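Local coordinates for protein glutaryl-CoA dehydrogenase (Mycobacterium smegmatis, PDB 3SF6) that belongs to the acyl-CoA dehydrogenase family of flavoproteins and holds dihydroflavine-adenine dinucleotide within an assembly of four chains, at residues M79-G83 with Y84-G88; A87-S90 with A91-G95; A119-A122 with I123-G127. One frame throughout, in Å; residues are numbered along the deposited sequence.

Contact 1: M79-G83 with Y84-G88; sequences MHLKG and YGCAG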
ATOM      1  N   MET A  79      13.821  31.897  13.795  1.00  8.75           N
ATOM      2  CA  MET A  79      12.925  32.624  12.887  1.00  8.80           C
ATOM      3  C   MET A  79      11.527  32.903  13.418  1.00  9.00           C
ATOM      4  O   MET A  79      10.962  33.977  13.126  1.00 10.37           O
ATOM      5  CB  MET A  79      12.789  31.875  11.556  1.00  8.93           C
ATOM      6  CG  MET A  79      14.023  31.934  10.696  1.00  9.28           C
ATOM      7  SD  MET A  79      13.855  31.083   9.116  1.00 12.96           S
ATOM      8  CE  MET A  79      14.193  29.369   9.574  1.00 11.79           C
ATOM      9  N   HIS A  80      10.952  31.942  14.163  1.00  9.67           N
ATOM     10  CA  HIS A  80       9.596  32.058  14.609  1.00 10.47           C
ATOM     11  C   HIS A  80       9.505  32.676  16.003  1.00 10.81           C
ATOM     12  O   HIS A  80       8.398  32.883  16.510  1.00 14.58           O
ATOM     13  CB  HIS A  80       8.878  30.696  14.597  1.00 10.64           C
ATOM     14  CG  HIS A  80       7.410  30.811  14.833  1.00 11.89           C
ATOM     15  ND1 HIS A  80       6.791  30.257  15.940  1.00 12.65           N
ATOM     16  CD2 HIS A  80       6.443  31.478  14.155  1.00 12.34           C
ATOM     17  CE1 HIS A  80       5.507  30.567  15.919  1.00 12.30           C
ATOM     18  NE2 HIS A  80       5.265  31.301  14.846  1.00 12.55           N
ATOM     19  N   LEU A  81      10.642  33.048  16.594  1.00  9.71           N
ATOM     20  CA  LEU A  81      10.657  33.649  17.932  1.00 10.09           C
ATOM     21  C   LEU A  81      10.653  35.148  17.793  1.00 11.36           C
ATOM     22  O   LEU A  81      11.115  35.677  16.772  1.00 10.94           O
ATOM     23  CB  LEU A  81      11.906  33.222  18.713  1.00  9.73           C
ATOM     24  CG  LEU A  81      12.043  31.731  18.958  1.00  9.51           C
ATOM     25  CD1 LEU A  81      13.391  31.370  19.638  1.00  7.91           C
ATOM     26  CD2 LEU A  81      10.876  31.173  19.789  1.00 12.70           C
ATOM     27  N   LYS A  82      10.160  35.810  18.826  1.00 11.67           N
ATOM     28  CA  LYS A  82      10.101  37.270  18.872  0.50 13.04           C
ATOM     29  C   LYS A  82      11.169  37.843  19.808  1.00 12.55           C
ATOM     30  O   LYS A  82      11.415  37.326  20.899  1.00 13.51           O
ATOM     31  CB  LYS A  82       8.708  37.715  19.297  0.50 14.58           C
ATOM     32  CG  LYS A  82       7.687  37.543  18.149  0.50 17.62           C
ATOM     33  CD  LYS A  82       6.312  38.028  18.488  0.50 22.59           C
ATOM     34  CE  LYS A  82       5.375  37.902  17.299  0.50 24.74           C
ATOM     35  NZ  LYS A  82       5.340  36.514  16.744  0.50 24.76           N
ATOM     36  N   GLY A  83      11.809  38.912  19.369  1.00 11.93           N
ATOM     37  CA  GLY A  83      12.789  39.594  20.205  1.00 11.68           C
ATOM     38  C   GLY A  83      14.191  38.995  20.105  1.00 11.89           C
ATOM     39  O   GLY A  83      14.421  38.036  19.362  1.00 10.27           O
ATOM     40  N   TYR A  84      15.136  39.612  20.832  1.00 12.89           N
ATOM     41  CA  TYR A  84      16.520  39.065  20.947  1.00 13.40           C
ATOM     42  C   TYR A  84      17.261  38.912  19.614  1.00 15.28           C
ATOM     43  O   TYR A  84      18.122  38.021  19.482  1.00 16.90           O
ATOM     44  CB  TYR A  84      16.497  37.732  21.717  1.00 13.61           C
ATOM     45  CG  TYR A  84      15.721  37.814  23.000  1.00 14.12           C
ATOM     46  CD1 TYR A  84      16.299  38.316  24.167  1.00 12.28           C
ATOM     47  CD2 TYR A  84      14.373  37.433  23.049  1.00 14.58           C
ATOM     48  CE1 TYR A  84      15.554  38.421  25.357  1.00 14.18           C
ATOM     49  CE2 TYR A  84      13.644  37.535  24.209  1.00 14.47           C
ATOM     50  CZ  TYR A  84      14.211  38.042  25.356  1.00 15.46           C
ATOM     51  OH  TYR A  84      13.478  38.165  26.537  1.00 18.35           O
ATOM     52  N   GLY A  85      16.921  39.735  18.620  1.00 14.64           N
ATOM     53  CA  GLY A  85      17.526  39.637  17.303  1.00 14.96           C
ATOM     54  C   GLY A  85      16.872  38.635  16.365  1.00 14.22           C
ATOM     55  O   GLY A  85      17.336  38.459  15.226  1.00 15.95           O
ATOM     56  N   CYS A  86      15.794  37.988  16.809  1.00 12.29           N
ATOM     57  CA  CYS A  86      15.100  36.972  15.992  1.00 11.20           C
ATOM     58  C   CYS A  86      14.137  37.630  15.012  1.00 11.55           C
ATOM     59  O   CYS A  86      13.692  38.752  15.248  1.00 12.08           O
ATOM     60  CB  CYS A  86      14.311  36.026  16.879  1.00 10.90           C
ATOM     61  SG  CYS A  86      15.341  35.038  17.972  1.00 11.83           S
ATOM     62  N   ALA A  87      13.804  36.923  13.940  1.00 11.27           N
ATOM     63  CA  ALA A  87      12.990  37.468  12.820  1.00 11.63           C
ATOM     64  C   ALA A  87      11.535  37.742  13.183  1.00 12.23           C
ATOM     65  O   ALA A  87      10.901  38.666  12.615  1.00 12.30           O
ATOM     66  CB  ALA A  87      13.038  36.523  11.616  1.00 11.57           C
ATOM     67  N   GLY A  88      10.982  36.993  14.140  1.00 10.70           N
ATOM     68  CA  GLY A  88       9.575  37.174  14.494  1.00 10.06           C
ATOM     69  C   GLY A  88       8.613  36.956  13.352  1.00 10.86           C
ATOM     70  O   GLY A  88       7.565  37.633  13.258  1.00 12.36           O
TER
HETATM   71  O   HOH W   1      11.648  39.872  16.775  1.00 21.24           O
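Gly83 and Cys86 close a type I' beta turn, for which the evidence is the bond from Cys86 N to Gly83 O, 2.9 Å long and bent only to 160° at the hydrogen. The donor sits above the carbonyl plane, 48° out of it, and so does not use a lone-pair direction. Tyr84 and Gly85 fill the two central positions, both with the positive phi that this turn type requires. One water bridges the two arms where no direct bond joins Gly83 N to Cys86 O: it accepts from Gly83 N at 2.8 Å and donates to Cys86 O, also at 2.8 Å. Further back, Gly88 N reaches Leu81 O at 2.9 Å, a weak bond because the hydrogen points well off the line.

Side chains add to these backbone links. Cys86 turns its SG beside its own backbone N (chi1 -65°), which brings the sulfur 3.4 Å from Gly83 O and 4.0 Å from Leu81 CB. Two residues back from Tyr84, Lys82 O lies at the edge of its ring, near the ring plane and 3.7 Å from Tyr84 CD2, while Ala87 CB rests against Met79 O.

What positions this first shell comes from three helices of the N-terminal domain. The carbonyl of Lys82 accepts from His124 NE2 of helix 106-126, whose Met120 also backs Leu81 and Cys86. The Tyr84 ring packs on Lys132, Asp133 and Leu136 of helix 129-140, and Met79 inserts against Tyr94, Ala97 and Leu101 of helix 91-104. The turn therefore belongs to the connection between helices 64-73 and 91-104, laid over the helices that follow it.

Contact 2: A87-S90 with A91-G95; sequences AGMS and AVAYG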
ATOM      1  N   ALA A  87      13.804  36.923  13.940  1.00 11.27           N
ATOM      2  CA  ALA A  87      12.990  37.468  12.820  1.00 11.63           C
ATOM      3  C   ALA A  87      11.535  37.742  13.183  1.00 12.23           C
ATOM      4  O   ALA A  87      10.901  38.666  12.615  1.00 12.30           O
ATOM      5  CB  ALA A  87      13.038  36.523  11.616  1.00 11.57           C
ATOM      6  N   GLY A  88      10.982  36.993  14.140  1.00 10.70           N
ATOM      7  CA  GLY A  88       9.575  37.174  14.494  1.00 10.06           C
ATOM      8  C   GLY A  88       8.613  36.956  13.352  1.00 10.86           C
ATOM      9  O   GLY A  88       7.565  37.633  13.258  1.00 12.36           O
ATOM     10  N   MET A  89       8.945  36.040  12.456  1.00 10.28           N
ATOM     11  CA  MET A  89       8.091  35.831  11.298  1.00 10.92           C
ATOM     12  C   MET A  89       6.864  34.958  11.655  1.00  9.80           C
ATOM     13  O   MET A  89       6.785  34.331  12.715  1.00  9.79           O
ATOM     14  CB  MET A  89       8.856  35.266  10.101  1.00 13.67           C
ATOM     15  CG  MET A  89       9.287  33.876  10.216  1.00 11.61           C
ATOM     16  SD  MET A  89      10.289  33.267   8.795  1.00 10.57           S
ATOM     17  CE  MET A  89      11.736  34.250   8.733  1.00 13.64           C
ATOM     18  N   SER A  90       5.897  34.929  10.759  1.00  8.51           N
ATOM     19  CA  SER A  90       4.685  34.111  11.001  1.00  7.69           C
ATOM     20  C   SER A  90       4.985  32.647  10.929  1.00  7.98           C
ATOM     21  O   SER A  90       6.035  32.243  10.426  1.00  8.34           O
ATOM     22  CB  SER A  90       3.611  34.435   9.976  1.00  7.83           C
ATOM     23  OG  SER A  90       3.974  33.952   8.665  1.00  7.66           O
ATOM     24  N   ALA A  91       4.026  31.838  11.429  1.00  8.36           N
ATOM     25  CA  ALA A  91       4.154  30.387  11.360  1.00  7.48           C
ATOM     26  C   ALA A  91       4.242  29.939   9.918  1.00  7.48           C
ATOM     27  O   ALA A  91       5.063  29.082   9.594  1.00  6.96           O
ATOM     28  CB  ALA A  91       2.957  29.706  12.049  1.00  6.93           C
ATOM     29  N   VAL A  92       3.394  30.486   9.052  1.00  7.44           N
ATOM     30  CA  VAL A  92       3.451  30.109   7.637  1.00  5.95           C
ATOM     31  C   VAL A  92       4.808  30.476   7.006  1.00  6.46           C
ATOM     32  O   VAL A  92       5.397  29.669   6.274  1.00  6.96           O
ATOM     33  CB  VAL A  92       2.262  30.687   6.867  1.00  7.44           C
ATOM     34  CG1 VAL A  92       2.421  30.479   5.325  1.00  7.72           C
ATOM     35  CG2 VAL A  92       0.935  30.000   7.350  1.00  5.56           C
ATOM     36  N   ALA A  93       5.304  31.687   7.270  1.00  6.69           N
ATOM     37  CA  ALA A  93       6.609  32.081   6.667  1.00  7.02           C
ATOM     38  C   ALA A  93       7.753  31.197   7.186  1.00  7.43           C
ATOM     39  O   ALA A  93       8.640  30.757   6.421  1.00  7.88           O
ATOM     40  CB  ALA A  93       6.902  33.552   6.945  1.00  7.34           C
ATOM     41  N   TYR A  94       7.734  30.904   8.479  1.00  6.65           N
ATOM     42  CA  TYR A  94       8.694  29.999   9.086  1.00  7.53           C
ATOM     43  C   TYR A  94       8.636  28.621   8.452  1.00  6.70           C
ATOM     44  O   TYR A  94       9.645  28.033   8.117  1.00  6.72           O
ATOM     45  CB  TYR A  94       8.424  29.893  10.600  1.00  7.85           C
ATOM     46  CG  TYR A  94       9.195  28.790  11.301  1.00  8.81           C
ATOM     47  CD1 TYR A  94      10.563  28.780  11.313  1.00 11.57           C
ATOM     48  CD2 TYR A  94       8.526  27.721  11.912  1.00  9.42           C
ATOM     49  CE1 TYR A  94      11.274  27.727  11.943  1.00  9.94           C
ATOM     50  CE2 TYR A  94       9.229  26.686  12.569  1.00  9.34           C
ATOM     51  CZ  TYR A  94      10.591  26.697  12.558  1.00  9.70           C
ATOM     52  OH  TYR A  94      11.300  25.700  13.216  1.00 12.83           O
ATOM     53  N   GLY A  95       7.427  28.122   8.250  1.00  7.03           N
ATOM     54  CA  GLY A  95       7.236  26.845   7.580  1.00  6.57           C
ATOM     55  C   GLY A  95       7.852  26.842   6.209  1.00  6.06           C
ATOM     56  O   GLY A  95       8.555  25.927   5.851  1.00  6.49           O
TER
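Ser90 meets Ala93 and Tyr94 at the start of helix 91-104, where two kinds of interaction can be separated. The polar kind is the N-cap. Ser90 OG accepts from Ala93 N at 3.0 Å with an N-H...O angle of 164°, so the side chain takes the place of a missing helical carbonyl. Its chi1 of 70° sets OG between the backbone N and the carbonyl carbon, directed at the first turn. The backbone carbonyl of the same residue takes the amide of Tyr94 at 2.9 Å and 166°, and the next bond of the series runs from Gly95 N to Ala91 O, again 2.9 Å. One residue thus satisfies two of the first-turn amides, one through OG and one through O.

The apolar kind is made by Met89, the residue before the cap. Its CG lies 4.1 Å from Tyr94 CB, and its SD lies 3.9 Å from Ala93 CB. Contact between the residue preceding the N-cap and the fourth helical residue is the pattern of a hydrophobic staple, and here it brackets the capping bond. With CG tucked between the backbone N and the carbonyl carbon and the chain extended beyond it, the sulfur of Met89 lies alongside the backbone, 3.5 Å from Tyr94 N.

The remaining first-turn amides, Ala91 N and Val92 N, are taken by the two carboxylate oxygens of Asp326 on helix 298-327. Ile37 of helix 32-49 touches Met89 and Ala93, and Phe263 of helix 252-286 touches Ala91 and Tyr94, so the capped end is wedged among three helices.

Contact 3: A119-A122 with I123-G127; sequences AMYA and IHAFG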
ATOM      1  N   ALA A 119      16.218  24.605  21.471  1.00  7.35           N
ATOM      2  CA  ALA A 119      17.094  25.226  22.490  1.00  6.91           C
ATOM      3  C   ALA A 119      16.707  26.678  22.780  1.00  6.56           C
ATOM      4  O   ALA A 119      16.349  27.018  23.934  1.00  6.30           O
ATOM      5  CB  ALA A 119      18.579  25.108  22.113  1.00  7.87           C
ATOM      6  N   MET A 120      16.641  27.531  21.752  1.00  6.16           N
ATOM      7  CA  MET A 120      16.196  28.916  21.994  1.00  6.95           C
ATOM      8  C   MET A 120      14.761  28.991  22.525  1.00  6.69           C
ATOM      9  O   MET A 120      14.450  29.758  23.459  1.00  7.21           O
ATOM     10  CB  MET A 120      16.356  29.780  20.738  1.00  7.52           C
ATOM     11  CG  MET A 120      17.788  30.084  20.378  1.00  8.06           C
ATOM     12  SD  MET A 120      17.953  30.840  18.719  1.00  8.04           S
ATOM     13  CE  MET A 120      17.466  32.521  19.127  1.00  9.69           C
ATOM     14  N   TYR A 121      13.866  28.229  21.916  1.00  7.21           N
ATOM     15  CA  TYR A 121      12.469  28.216  22.349  1.00  7.75           C
ATOM     16  C   TYR A 121      12.358  27.879  23.837  1.00  7.46           C
ATOM     17  O   TYR A 121      11.602  28.523  24.569  1.00  7.20           O
ATOM     18  CB  TYR A 121      11.653  27.233  21.535  1.00  5.96           C
ATOM     19  CG  TYR A 121      10.188  27.231  21.954  1.00  7.15           C
ATOM     20  CD1 TYR A 121       9.268  28.105  21.393  1.00 14.06           C
ATOM     21  CD2 TYR A 121       9.741  26.348  22.905  1.00  8.55           C
ATOM     22  CE1 TYR A 121       7.913  28.092  21.792  1.00 17.73           C
ATOM     23  CE2 TYR A 121       8.408  26.338  23.316  1.00  8.13           C
ATOM     24  CZ  TYR A 121       7.519  27.205  22.768  1.00 14.72           C
ATOM     25  OH  TYR A 121       6.221  27.128  23.198  1.00 19.48           O
ATOM     26  N   ALA A 122      13.089  26.852  24.284  1.00  6.42           N
ATOM     27  CA  ALA A 122      13.027  26.460  25.684  1.00  6.82           C
ATOM     28  C   ALA A 122      13.393  27.630  26.609  1.00  7.82           C
ATOM     29  O   ALA A 122      12.735  27.874  27.626  1.00  7.44           O
ATOM     30  CB  ALA A 122      13.944  25.239  25.975  1.00  6.49           C
ATOM     31  N   ILE A 123      14.482  28.308  26.275  1.00  6.98           N
ATOM     32  CA  ILE A 123      14.964  29.466  27.044  1.00  8.10           C
ATOM     33  C   ILE A 123      13.941  30.618  26.960  1.00  8.15           C
ATOM     34  O   ILE A 123      13.594  31.243  27.961  1.00  8.92           O
ATOM     35  CB  ILE A 123      16.372  29.874  26.569  1.00  8.12           C
ATOM     36  CG1 ILE A 123      17.392  28.776  26.912  1.00  9.63           C
ATOM     37  CG2 ILE A 123      16.793  31.194  27.243  1.00  8.60           C
ATOM     38  CD1 ILE A 123      18.790  28.966  26.234  1.00 10.00           C
ATOM     39  N   HIS A 124      13.450  30.879  25.748  1.00  8.01           N
ATOM     40  CA  HIS A 124      12.453  31.936  25.501  1.00  8.86           C
ATOM     41  C   HIS A 124      11.182  31.693  26.321  1.00  9.26           C
ATOM     42  O   HIS A 124      10.592  32.651  26.877  1.00  9.97           O
ATOM     43  CB  HIS A 124      12.175  32.003  24.006  1.00  9.27           C
ATOM     44  CG  HIS A 124      11.540  33.271  23.535  1.00 11.91           C
ATOM     45  ND1 HIS A 124      10.204  33.556  23.757  1.00 16.68           N
ATOM     46  CD2 HIS A 124      12.016  34.267  22.744  1.00 12.18           C
ATOM     47  CE1 HIS A 124       9.913  34.724  23.191  1.00 19.84           C
ATOM     48  NE2 HIS A 124      10.991  35.178  22.567  1.00 15.30           N
ATOM     49  N   ALA A 125      10.744  30.437  26.395  1.00  8.60           N
ATOM     50  CA  ALA A 125       9.464  30.066  26.997  1.00  9.52           C
ATOM     51  C   ALA A 125       9.516  29.849  28.498  1.00 10.51           C
ATOM     52  O   ALA A 125       8.537  30.175  29.219  1.00 12.30           O
ATOM     53  CB  ALA A 125       8.901  28.809  26.342  1.00 10.04           C
ATOM     54  N   PHE A 126      10.635  29.314  28.982  1.00  9.60           N
ATOM     55  CA  PHE A 126      10.738  28.873  30.368  1.00  9.52           C
ATOM     56  C   PHE A 126      11.882  29.471  31.153  1.00 10.23           C
ATOM     57  O   PHE A 126      12.038  29.181  32.340  1.00  9.74           O
ATOM     58  CB  PHE A 126      10.865  27.339  30.409  1.00  9.18           C
ATOM     59  CG  PHE A 126       9.800  26.634  29.640  1.00 10.74           C
ATOM     60  CD1 PHE A 126       8.479  26.704  30.031  1.00 10.88           C
ATOM     61  CD2 PHE A 126      10.122  25.874  28.519  1.00 11.86           C
ATOM     62  CE1 PHE A 126       7.482  26.080  29.313  1.00 13.39           C
ATOM     63  CE2 PHE A 126       9.113  25.247  27.811  1.00 11.65           C
ATOM     64  CZ  PHE A 126       7.823  25.335  28.199  1.00 11.03           C
ATOM     65  N   GLY A 127      12.711  30.266  30.484  1.00 10.02           N
ATOM     66  CA  GLY A 127      13.917  30.785  31.099  1.00 10.03           C
ATOM     67  C   GLY A 127      13.630  32.010  31.940  1.00 10.12           C
ATOM     68  O   GLY A 127      12.583  32.681  31.806  1.00 10.88           O
TER
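Tyr121 and Ala125, one helical turn apart, meet through a CH-pi contact: Ala125 CB stands over one face of the phenol ring, 4.3 Å from its centroid and 24° off the normal. The approach is offset toward the rim, with Tyr121 CE2 the nearest ring atom to the methyl at 3.9 Å. The same Ala125 CB lies 3.8 Å above the plane of the Phe126 ring, over its centre, so one methyl lies over a face of both rings. With CG anti to the backbone N, the Tyr121 ring leaves the helix leaning toward its C-terminal end, which brings CE2 to Ala125.

The firm part is the backbone ladder. His124 N binds Met120 O at 2.7 Å and 166°, nearly along the C=O axis. By contrast, the link from Ile123 N to Ala119 O is straight but stretched to 3.3 Å. The last two bonds, Ala125 N to Tyr121 O at 2.8 Å and Phe126 N to Ala122 O at 2.9 Å, are short but bent, the Phe126 one to 143°. Gly127, the first residue to leave helical angles, still gives its N to Ile123 O at 2.8 Å.

The flanks differ in burial. On the buried side Met120 packs on Leu136, Met139 and Ala140 of helix 129-140. On the more exposed side Tyr121 and His124 also carry polar ends with partners beyond the helix.

Tyr121 OH is hydrogen-bonded to Arg256 NH2 of helix 252-286, and His124 NE2 to Lys82 O. The neighbouring guanidinium probably polarises the phenol, and the bond to Arg256 holds the far end of the ring in place. The last turn of helix 106-126 is therefore held by its own main-chain bonds, by apolar packing on one side, and on the other by the hydrogen bonds of Tyr121 and His124.

How the contacts relate
The three contacts come in order along the N-terminal domain of the acyl-CoA dehydrogenase fold. Contact 1 and contact 2 are continuous, sharing Ala87 and Gly88, with centres about 9 Å apart; Met79 O and Met89 N, 3.0 Å apart, probably form a hydrogen bond joining the loop to the approach of helix 91-104. Contact 3, at the end of the next helix, 106-126, has its centre about 12 Å from that of contact 1, and Leu81 CD1 meets Met120 CB at 3.5 Å. Contacts 2 and 3 do not touch, their nearest atoms being about 8 Å apart. The 79-88 loop thus bridges the start of one helix and the end of its successor.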